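Local coordinates for protein mannose-6-phosphate isomerase (Helicobacter pylori, PDB 2QH5) that probably transfers a guanylyl group from GTP to mannose 1-phosphate, giving GDP-mannose, through this N-terminal nucleotidyltransferase domain of a longer protein, at residues A98-V109 and G189-L199; I209-S219 and L233-M244. One frame throughout, in Å; residues are numbered along the deposited sequence.

Contact 1 (A98-V109 and G189-L199); sequences ALMSDKEDLLIV and GMFVFQAGVFL
Central to the mixed sheet of this GT-A-type nucleotidyltransferase domain is the antiparallel seam where Leu107 and Val109 of strand 106-111 pair with Phe193 and Phe191 of strand 184-194. Both are hydrogen-bonded pairs; the shortest rung runs from Val109 N to Phe191 O, 2.7 Å, nearly in line with the carbonyl. Beyond the last bridge, two backbone bonds tie the start of helix 195-205 to the type I turn from Asp102 to Asp105: Ala195 N reaches Asp105 O at 3.1 Å, and Gly196 N meets a lone pair of Lys103 O at 2.8 Å, in the carbonyl plane. Gln194 OE1 caps the same helix weakly through Val197 N.

On the side-chain face of Leu107, Val109 CG2, anti to its own carbonyl carbon, lies 3.8 Å from Phe193 CE1. Phe198 CD2 stands 3.7 Å above the ring plane of Phe193, offset toward its rim. Farther along, Leu199 CD2 rests 3.8 Å from Ala98 CB. On the reverse face, which helix 119-134 covers, Ile108 CG2 touches Val192 CG2. Apolar side chains thus bury the paired strands, whereas the exposed turn relies on backbone bonds.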
loop_
_atom_site.group_PDB
_atom_site.type_symbol
_atom_site.label_atom_id
_atom_site.label_comp_id
_atom_site.label_asym_id
_atom_site.label_seq_id
_atom_site.Cartn_x
_atom_site.Cartn_y
_atom_site.Cartn_z
ATOM N N ALA A 98 1.674 -9.576 -3.809
ATOM C CA ALA A 98 2.668 -9.760 -4.859
ATOM C C ALA A 98 2.771 -11.227 -5.284
ATOM O O ALA A 98 2.937 -11.520 -6.465
ATOM C CB ALA A 98 4.015 -9.242 -4.396
ATOM N N LEU A 99 2.658 -12.146 -4.325
ATOM C CA LEU A 99 2.670 -13.578 -4.620
ATOM C C LEU A 99 1.394 -14.020 -5.346
ATOM O O LEU A 99 1.408 -15.008 -6.071
ATOM C CB LEU A 99 2.881 -14.418 -3.351
ATOM C CG LEU A 99 4.204 -14.325 -2.563
ATOM C CD1 LEU A 99 4.039 -15.004 -1.232
ATOM C CD2 LEU A 99 5.439 -14.883 -3.292
ATOM N N MET A 100 0.303 -13.276 -5.153
ATOM C CA MET A 100 -0.938 -13.495 -5.903
ATOM C C MET A 100 -0.900 -12.821 -7.274
ATOM O O MET A 100 -1.924 -12.738 -7.953
ATOM C CB MET A 100 -2.150 -12.964 -5.125
ATOM C CG MET A 100 -2.593 -13.819 -3.958
ATOM S SD MET A 100 -3.772 -12.999 -2.850
ATOM C CE MET A 100 -2.805 -13.148 -1.360
ATOM N N SER A 101 0.271 -12.333 -7.681
ATOM C CA SER A 101 0.400 -11.597 -8.939
ATOM C C SER A 101 1.410 -12.218 -9.899
ATOM O O SER A 101 2.209 -13.074 -9.513
ATOM C CB SER A 101 0.786 -10.145 -8.656
ATOM O OG SER A 101 -0.254 -9.482 -7.970
ATOM N N ASP A 102 1.359 -11.793 -11.159
ATOM C CA ASP A 102 2.414 -12.122 -12.113
ATOM C C ASP A 102 3.618 -11.273 -11.759
ATOM O O ASP A 102 3.479 -10.069 -11.527
ATOM C CB ASP A 102 1.979 -11.812 -13.550
ATOM C CG ASP A 102 1.100 -12.897 -14.153
ATOM O OD1 ASP A 102 1.137 -14.053 -13.668
ATOM O OD2 ASP A 102 0.377 -12.592 -15.129
ATOM N N LYS A 103 4.791 -11.900 -11.701
ATOM C CA LYS A 103 6.048 -11.191 -11.451
ATOM C C LYS A 103 6.161 -9.901 -12.255
ATOM O O LYS A 103 6.564 -8.874 -11.729
ATOM C CB LYS A 103 7.247 -12.093 -11.765
ATOM C CG LYS A 103 7.978 -12.672 -10.550
ATOM C CD LYS A 103 7.251 -13.844 -9.915
ATOM C CE LYS A 103 8.239 -14.913 -9.442
ATOM N NZ LYS A 103 9.285 -14.407 -8.499
ATOM N N GLU A 104 5.768 -9.961 -13.522
ATOM C CA GLU A 104 5.956 -8.855 -14.453
ATOM C C GLU A 104 4.988 -7.696 -14.292
ATOM O O GLU A 104 5.242 -6.604 -14.805
ATOM C CB GLU A 104 5.906 -9.351 -15.906
ATOM C CG GLU A 104 4.628 -10.092 -16.301
ATOM C CD GLU A 104 4.796 -11.605 -16.289
ATOM O OE1 GLU A 104 5.955 -12.080 -16.235
ATOM O OE2 GLU A 104 3.769 -12.316 -16.342
ATOM N N ASP A 105 3.872 -7.909 -13.606
ATOM C CA ASP A 105 2.873 -6.846 -13.554
ATOM C C ASP A 105 3.145 -5.832 -12.444
ATOM O O ASP A 105 3.895 -6.111 -11.514
ATOM C CB ASP A 105 1.420 -7.379 -13.627
ATOM C CG ASP A 105 0.934 -8.028 -12.346
ATOM O OD1 ASP A 105 0.510 -9.204 -12.407
ATOM O OD2 ASP A 105 0.916 -7.360 -11.295
ATOM N N LEU A 106 2.572 -4.644 -12.582
ATOM C CA LEU A 106 2.920 -3.513 -11.729
ATOM C C LEU A 106 1.869 -3.304 -10.670
ATOM O O LEU A 106 0.672 -3.398 -10.938
ATOM C CB LEU A 106 3.081 -2.226 -12.553
ATOM C CG LEU A 106 4.171 -2.193 -13.635
ATOM C CD1 LEU A 106 3.880 -1.104 -14.660
ATOM C CD2 LEU A 106 5.575 -2.033 -13.045
ATOM N N LEU A 107 2.334 -2.997 -9.468
ATOM C CA LEU A 107 1.491 -2.919 -8.301
ATOM C C LEU A 107 1.426 -1.494 -7.818
ATOM O O LEU A 107 2.453 -0.875 -7.567
ATOM C CB LEU A 107 2.068 -3.798 -7.189
ATOM C CG LEU A 107 1.576 -5.217 -6.910
ATOM C CD1 LEU A 107 1.318 -6.018 -8.152
ATOM C CD2 LEU A 107 2.610 -5.912 -6.027
ATOM N N ILE A 108 0.212 -0.977 -7.696
ATOM C CA ILE A 108 -0.022 0.322 -7.098
ATOM C C ILE A 108 -0.667 0.054 -5.742
ATOM O O ILE A 108 -1.834 -0.330 -5.681
ATOM C CB ILE A 108 -0.947 1.188 -7.982
ATOM C CG1 ILE A 108 -0.347 1.370 -9.376
ATOM C CG2 ILE A 108 -1.205 2.558 -7.345
ATOM C CD1 ILE A 108 -1.301 2.009 -10.366
ATOM N N VAL A 109 0.108 0.251 -4.673
ATOM C CA VAL A 109 -0.288 -0.092 -3.302
ATOM C C VAL A 109 -0.800 1.144 -2.570
ATOM O O VAL A 109 -0.053 2.085 -2.336
ATOM C CB VAL A 109 0.897 -0.718 -2.521
ATOM C CG1 VAL A 109 0.535 -0.951 -1.069
ATOM C CG2 VAL A 109 1.339 -2.021 -3.170
ATOM N N GLY A 189 2.769 6.360 2.619
ATOM C CA GLY A 189 2.339 4.992 2.864
ATOM C C GLY A 189 1.889 4.309 1.588
ATOM O O GLY A 189 1.672 3.106 1.589
ATOM N N MET A 190 1.743 5.080 0.507
ATOM C CA MET A 190 1.482 4.539 -0.838
ATOM C C MET A 190 2.782 4.057 -1.476
ATOM O O MET A 190 3.857 4.516 -1.093
ATOM C CB MET A 190 0.879 5.604 -1.748
ATOM C CG MET A 190 -0.331 6.333 -1.203
ATOM S SD MET A 190 -0.961 7.490 -2.429
ATOM C CE MET A 190 -0.705 6.553 -3.944
ATOM N N PHE A 191 2.686 3.156 -2.459
ATOM C CA PHE A 191 3.865 2.544 -3.077
ATOM C C PHE A 191 3.556 2.052 -4.469
ATOM O O PHE A 191 2.452 1.598 -4.723
ATOM C CB PHE A 191 4.365 1.335 -2.277
ATOM C CG PHE A 191 4.862 1.669 -0.911
ATOM C CD1 PHE A 191 4.126 1.308 0.209
ATOM C CD2 PHE A 191 6.059 2.353 -0.737
ATOM C CE1 PHE A 191 4.568 1.631 1.476
ATOM C CE2 PHE A 191 6.510 2.680 0.531
ATOM C CZ PHE A 191 5.766 2.317 1.640
ATOM N N VAL A 192 4.540 2.133 -5.366
ATOM C CA VAL A 192 4.458 1.499 -6.684
ATOM C C VAL A 192 5.752 0.739 -6.935
ATOM O O VAL A 192 6.829 1.206 -6.573
ATOM C CB VAL A 192 4.202 2.513 -7.842
ATOM C CG1 VAL A 192 4.036 1.781 -9.174
ATOM C CG2 VAL A 192 2.961 3.368 -7.569
ATOM N N PHE A 193 5.630 -0.451 -7.512
ATOM C CA PHE A 193 6.759 -1.312 -7.866
ATOM C C PHE A 193 6.240 -2.485 -8.671
ATOM O O PHE A 193 5.054 -2.810 -8.601
ATOM C CB PHE A 193 7.536 -1.844 -6.640
ATOM C CG PHE A 193 6.711 -1.982 -5.371
ATOM C CD1 PHE A 193 5.637 -2.871 -5.291
ATOM C CD2 PHE A 193 7.039 -1.231 -4.242
ATOM C CE1 PHE A 193 4.897 -2.985 -4.125
ATOM C CE2 PHE A 193 6.309 -1.346 -3.060
ATOM C CZ PHE A 193 5.231 -2.211 -3.000
ATOM N N GLN A 194 7.116 -3.119 -9.441
ATOM C CA GLN A 194 6.767 -4.370 -10.082
ATOM C C GLN A 194 6.775 -5.472 -9.016
ATOM O O GLN A 194 7.544 -5.398 -8.054
ATOM C CB GLN A 194 7.763 -4.677 -11.193
ATOM C CG GLN A 194 7.388 -5.842 -12.067
ATOM C CD GLN A 194 8.593 -6.521 -12.660
ATOM O OE1 GLN A 194 9.346 -7.216 -11.965
ATOM N NE2 GLN A 194 8.790 -6.329 -13.956
ATOM N N ALA A 195 5.908 -6.473 -9.178
ATOM C CA ALA A 195 5.767 -7.558 -8.207
ATOM C C ALA A 195 7.077 -8.323 -8.016
ATOM O O ALA A 195 7.512 -8.553 -6.884
ATOM C CB ALA A 195 4.654 -8.498 -8.626
ATOM N N GLY A 196 7.704 -8.683 -9.132
ATOM C CA GLY A 196 8.973 -9.408 -9.143
ATOM C C GLY A 196 10.132 -8.723 -8.450
ATOM O O GLY A 196 10.821 -9.353 -7.647
ATOM N N VAL A 197 10.359 -7.445 -8.760
ATOM C CA VAL A 197 11.400 -6.670 -8.076
ATOM C C VAL A 197 11.089 -6.459 -6.596
ATOM O O VAL A 197 12.000 -6.516 -5.759
ATOM C CB VAL A 197 11.771 -5.323 -8.817
ATOM C CG1 VAL A 197 10.808 -5.030 -9.930
ATOM C CG2 VAL A 197 11.901 -4.123 -7.849
ATOM N N PHE A 198 9.813 -6.241 -6.267
ATOM C CA PHE A 198 9.415 -6.200 -4.860
ATOM C C PHE A 198 9.798 -7.496 -4.135
ATOM O O PHE A 198 10.376 -7.451 -3.049
ATOM C CB PHE A 198 7.922 -5.934 -4.668
ATOM C CG PHE A 198 7.482 -6.083 -3.241
ATOM C CD1 PHE A 198 6.959 -7.281 -2.779
ATOM C CD2 PHE A 198 7.649 -5.038 -2.341
ATOM C CE1 PHE A 198 6.584 -7.432 -1.467
ATOM C CE2 PHE A 198 7.273 -5.180 -1.018
ATOM C CZ PHE A 198 6.742 -6.380 -0.574
ATOM N N LEU A 199 9.469 -8.640 -4.732
ATOM C CA LEU A 199 9.771 -9.924 -4.107
ATOM C C LEU A 199 11.265 -10.226 -4.073
ATOM O O LEU A 199 11.731 -10.961 -3.198
ATOM C CB LEU A 199 8.990 -11.060 -4.777
ATOM C CG LEU A 199 7.465 -10.960 -4.627
ATOM C CD1 LEU A 199 6.746 -11.906 -5.577
ATOM C CD2 LEU A 199 7.021 -11.185 -3.180
#

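Contact 2 (I209-S219 and L233-M244)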
loop_
_atom_site.group_PDB
_atom_site.type_symbol
_atom_site.label_atom_id
_atom_site.label_comp_id
_atom_site.label_asym_id
_atom_site.label_seq_id
_atom_site.Cartn_x
_atom_site.Cartn_y
_atom_site.Cartn_z
ATOM N N ILE A 209 10.868 -13.094 6.108
ATOM C CA ILE A 209 9.528 -12.533 6.007
ATOM C C ILE A 209 8.919 -12.980 4.686
ATOM O O ILE A 209 7.733 -13.291 4.608
ATOM C CB ILE A 209 9.569 -10.998 6.171
ATOM C CG1 ILE A 209 9.983 -10.674 7.606
ATOM C CG2 ILE A 209 8.234 -10.338 5.810
ATOM C CD1 ILE A 209 9.203 -9.549 8.224
ATOM N N LEU A 210 9.755 -13.047 3.656
ATOM C CA LEU A 210 9.354 -13.620 2.384
ATOM C C LEU A 210 9.092 -15.119 2.530
ATOM O O LEU A 210 8.127 -15.638 1.972
ATOM C CB LEU A 210 10.410 -13.352 1.305
ATOM C CG LEU A 210 10.131 -13.995 -0.059
ATOM C CD1 LEU A 210 8.897 -13.402 -0.723
ATOM C CD2 LEU A 210 11.323 -13.874 -0.964
ATOM N N LYS A 211 9.951 -15.791 3.293
ATOM C CA LYS A 211 9.838 -17.224 3.580
ATOM C C LYS A 211 8.498 -17.551 4.228
ATOM O O LYS A 211 7.768 -18.421 3.752
ATOM C CB LYS A 211 10.977 -17.658 4.511
ATOM C CG LYS A 211 11.357 -19.125 4.432
ATOM C CD LYS A 211 12.153 -19.426 3.162
ATOM C CE LYS A 211 12.274 -20.927 2.928
ATOM N NZ LYS A 211 12.690 -21.231 1.534
ATOM N N GLY A 212 8.183 -16.833 5.306
ATOM C CA GLY A 212 6.927 -17.000 6.033
ATOM C C GLY A 212 5.687 -16.742 5.198
ATOM O O GLY A 212 4.677 -17.438 5.343
ATOM N N CYS A 213 5.757 -15.740 4.326
ATOM C CA CYS A 213 4.664 -15.461 3.396
ATOM C C CYS A 213 4.530 -16.540 2.322
ATOM O O CYS A 213 3.421 -16.864 1.916
ATOM C CB CYS A 213 4.835 -14.087 2.748
ATOM S SG CYS A 213 4.259 -12.740 3.767
ATOM N N GLU A 214 5.659 -17.090 1.877
ATOM C CA GLU A 214 5.681 -18.149 0.863
ATOM C C GLU A 214 4.983 -19.430 1.322
ATOM O O GLU A 214 4.275 -20.066 0.540
ATOM C CB GLU A 214 7.119 -18.468 0.430
ATOM C CG GLU A 214 7.701 -17.521 -0.630
ATOM C CD GLU A 214 9.204 -17.716 -0.853
ATOM O OE1 GLU A 214 9.912 -18.143 0.093
ATOM O OE2 GLU A 214 9.678 -17.440 -1.981
ATOM N N ARG A 215 5.183 -19.804 2.584
ATOM C CA ARG A 215 4.515 -20.982 3.142
ATOM C C ARG A 215 3.071 -20.698 3.557
ATOM O O ARG A 215 2.236 -21.593 3.527
ATOM C CB ARG A 215 5.303 -21.591 4.311
ATOM C CG ARG A 215 5.712 -20.599 5.391
ATOM C CD ARG A 215 6.068 -21.292 6.704
ATOM N NE ARG A 215 4.878 -21.517 7.524
ATOM C CZ ARG A 215 4.259 -22.690 7.657
ATOM N NH1 ARG A 215 4.718 -23.769 7.031
ATOM N NH2 ARG A 215 3.179 -22.783 8.425
ATOM N N ALA A 216 2.784 -19.460 3.953
ATOM C CA ALA A 216 1.418 -19.068 4.288
ATOM C C ALA A 216 0.561 -19.110 3.026
ATOM O O ALA A 216 -0.544 -19.645 3.034
ATOM C CB ALA A 216 1.392 -17.688 4.914
ATOM N N PHE A 217 1.104 -18.565 1.944
ATOM C CA PHE A 217 0.495 -18.615 0.618
ATOM C C PHE A 217 0.153 -20.051 0.171
ATOM O O PHE A 217 -0.746 -20.252 -0.649
ATOM C CB PHE A 217 1.434 -17.930 -0.399
ATOM C CG PHE A 217 0.875 -17.838 -1.788
ATOM C CD1 PHE A 217 1.196 -18.794 -2.751
ATOM C CD2 PHE A 217 0.020 -16.797 -2.139
ATOM C CE1 PHE A 217 0.665 -18.722 -4.036
ATOM C CE2 PHE A 217 -0.508 -16.715 -3.426
ATOM C CZ PHE A 217 -0.184 -17.679 -4.374
ATOM N N GLU A 218 0.855 -21.041 0.718
ATOM C CA GLU A 218 0.673 -22.444 0.309
ATOM C C GLU A 218 -0.677 -23.018 0.724
ATOM O O GLU A 218 -1.237 -23.896 0.048
ATOM C CB GLU A 218 1.808 -23.326 0.851
ATOM C CG GLU A 218 3.096 -23.265 0.033
ATOM C CD GLU A 218 2.890 -23.704 -1.414
ATOM O OE1 GLU A 218 2.830 -22.821 -2.302
ATOM O OE2 GLU A 218 2.770 -24.927 -1.661
ATOM N N SER A 219 -1.196 -22.491 1.827
ATOM C CA SER A 219 -2.430 -22.966 2.426
ATOM C C SER A 219 -3.612 -22.063 2.088
ATOM O O SER A 219 -4.621 -22.071 2.795
ATOM C CB SER A 219 -2.267 -22.937 3.927
ATOM O OG SER A 219 -2.285 -21.579 4.337
ATOM N N LEU A 233 -6.497 -16.780 4.021
ATOM C CA LEU A 233 -5.547 -17.659 4.668
ATOM C C LEU A 233 -6.023 -17.973 6.080
ATOM O O LEU A 233 -6.550 -17.095 6.780
ATOM C CB LEU A 233 -4.162 -17.014 4.744
ATOM C CG LEU A 233 -3.545 -16.324 3.534
ATOM C CD1 LEU A 233 -3.674 -14.827 3.698
ATOM C CD2 LEU A 233 -2.081 -16.718 3.454
ATOM N N SER A 234 -5.814 -19.222 6.492
ATOM C CA SER A 234 -6.168 -19.689 7.832
ATOM C C SER A 234 -5.475 -18.880 8.914
ATOM O O SER A 234 -4.358 -18.392 8.718
ATOM C CB SER A 234 -5.775 -21.157 8.001
ATOM O OG SER A 234 -4.369 -21.301 8.111
ATOM N N GLU A 235 -6.139 -18.758 10.057
ATOM C CA GLU A 235 -5.561 -18.124 11.234
ATOM C C GLU A 235 -4.269 -18.831 11.630
ATOM O O GLU A 235 -3.333 -18.206 12.122
ATOM C CB GLU A 235 -6.562 -18.160 12.386
ATOM C CG GLU A 235 -6.153 -17.317 13.571
ATOM C CD GLU A 235 -7.185 -17.315 14.673
ATOM O OE1 GLU A 235 -6.830 -16.935 15.811
ATOM O OE2 GLU A 235 -8.345 -17.691 14.405
ATOM N N LYS A 236 -4.241 -20.140 11.382
ATOM C CA LYS A 236 -3.086 -21.006 11.597
ATOM C C LYS A 236 -1.855 -20.536 10.816
ATOM O O LYS A 236 -0.765 -20.406 11.378
ATOM C CB LYS A 236 -3.456 -22.442 11.190
ATOM C CG LYS A 236 -2.336 -23.482 11.303
ATOM C CD LYS A 236 -2.567 -24.456 12.460
ATOM C CE LYS A 236 -2.087 -23.902 13.799
ATOM N NZ LYS A 236 -2.303 -24.876 14.911
ATOM N N SER A 237 -2.041 -20.275 9.524
ATOM C CA SER A 237 -0.951 -19.875 8.635
ATOM C C SER A 237 -0.392 -18.505 8.998
ATOM O O SER A 237 0.809 -18.259 8.889
ATOM C CB SER A 237 -1.437 -19.848 7.186
ATOM O OG SER A 237 -2.104 -21.050 6.853
ATOM N N MET A 238 -1.274 -17.620 9.435
ATOM C CA MET A 238 -0.897 -16.251 9.708
ATOM C C MET A 238 -0.336 -16.072 11.104
ATOM O O MET A 238 0.315 -15.072 11.375
ATOM C CB MET A 238 -2.092 -15.327 9.496
ATOM C CG MET A 238 -2.600 -15.345 8.070
ATOM S SD MET A 238 -3.006 -13.706 7.478
ATOM C CE MET A 238 -1.371 -12.995 7.323
ATOM N N GLN A 239 -0.587 -17.051 11.976
ATOM C CA GLN A 239 -0.154 -17.007 13.376
ATOM C C GLN A 239 1.351 -16.887 13.536
ATOM O O GLN A 239 1.830 -16.016 14.263
ATOM C CB GLN A 239 -0.641 -18.244 14.132
ATOM C CG GLN A 239 -1.873 -18.007 14.988
ATOM C CD GLN A 239 -2.495 -19.299 15.497
ATOM O OE1 GLN A 239 -2.136 -20.398 15.065
ATOM N NE2 GLN A 239 -3.442 -19.169 16.421
ATOM N N ASP A 240 2.089 -17.749 12.844
ATOM C CA ASP A 240 3.539 -17.817 13.002
ATOM C C ASP A 240 4.275 -16.688 12.278
ATOM O O ASP A 240 5.497 -16.571 12.387
ATOM C CB ASP A 240 4.070 -19.172 12.525
ATOM C CG ASP A 240 4.251 -19.227 11.020
ATOM O OD1 ASP A 240 3.237 -19.118 10.296
ATOM O OD2 ASP A 240 5.406 -19.376 10.562
ATOM N N LEU A 241 3.530 -15.870 11.539
ATOM C CA LEU A 241 4.105 -14.759 10.789
ATOM C C LEU A 241 4.522 -13.624 11.709
ATOM O O LEU A 241 3.775 -13.246 12.619
ATOM C CB LEU A 241 3.108 -14.238 9.756
ATOM C CG LEU A 241 3.312 -14.639 8.299
ATOM C CD1 LEU A 241 3.497 -16.130 8.137
ATOM C CD2 LEU A 241 2.148 -14.167 7.490
ATOM N N GLU A 242 5.718 -13.091 11.469
ATOM C CA GLU A 242 6.198 -11.937 12.211
ATOM C C GLU A 242 5.425 -10.703 11.781
ATOM O O GLU A 242 5.310 -10.416 10.590
ATOM C CB GLU A 242 7.697 -11.721 12.000
ATOM C CG GLU A 242 8.256 -10.587 12.857
ATOM C CD GLU A 242 9.772 -10.499 12.841
ATOM O OE1 GLU A 242 10.428 -11.246 12.075
ATOM O OE2 GLU A 242 10.305 -9.668 13.606
ATOM N N ASP A 243 4.878 -9.993 12.762
ATOM C CA ASP A 243 4.162 -8.755 12.517
ATOM C C ASP A 243 5.179 -7.656 12.234
ATOM O O ASP A 243 5.931 -7.264 13.130
ATOM C CB ASP A 243 3.300 -8.400 13.731
ATOM C CG ASP A 243 2.416 -7.198 13.488
ATOM O OD1 ASP A 243 2.958 -6.091 13.289
ATOM O OD2 ASP A 243 1.175 -7.356 13.506
ATOM N N MET A 244 5.199 -7.171 10.990
ATOM C CA MET A 244 6.165 -6.151 10.565
ATOM C C MET A 244 5.658 -5.275 9.424
ATOM O O MET A 244 5.044 -5.776 8.482
ATOM C CB MET A 244 7.475 -6.808 10.148
ATOM C CG MET A 244 8.572 -5.819 9.833
ATOM S SD MET A 244 10.160 -6.618 9.761
ATOM C CE MET A 244 10.442 -6.955 11.504
#
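Ala216 and Leu233 meet in the tight half of a contact that sets helix 207-216 against the short helix 235-239 and the segment following it. It lies on the outer side of the nucleotidyltransferase domain, where Cys213 packs helix 207-216 on Asn92 and Ala95 of helix 90-99, and Leu233 reaches Leu82 of strand 78-84. Leu233 CD2 presses on the helix backbone, 3.3 Å from Ala216 O, and also touches Ala216 CB. One turn earlier, Leu241 CD1 lies 3.3 Å from Gly212 O, so two leucine methyls abut successive turns of the same helix, with Ala216 CB between them. Near the C-terminal end of that helix the packing turns polar: Ser237 OG, beside its own backbone N (chi1 -50°), shares hydrogen bonds of 2.6 Å with both Ser219 OG and Ser234 OG, the latter at the N-cap of helix 235-239.

At the opposite end, Ile209 CD1 comes within 3.4 Å of Met244 SD, the side chains crossing at about a right angle.

The exposed flank is looser. Arg215 NE and Asp240 OD2 form only a long salt bridge, 3.8 Å, with planes 81° apart, too steep for a coplanar two-bond pair. Both residues are exposed, yet NE is covered without a hydrogen-bond partner, which this pairing probably offsets only in part. Attachment thus probably rests on methyls against helix backbone and a short serine chain, with charge adding a weaker attraction.

How the contacts relate
Contact 1 belongs to the buried core, its centre about 10 Å from the centre of the chain, whereas the centre of contact 2 lies about 18 Å out and the contact is partly buried. Their chemistry follows that placement: regular backbone pairing within a sheet in the first; in the second, side chains against a helix, serine hydroxyls around the buried Ser237, and a long ion pair at the exposed flank. Helices 195-205 and 207-216 follow each other in the chain, and the contacts touch directly: Leu99 CD1 lies 3.7 Å from Cys213 O. Segment 209-219 meets both segments of contact 1 with Leu210, Cys213 and Phe217, and 233-244 with Ile209, Gly212 and Ala216, linking core to surface.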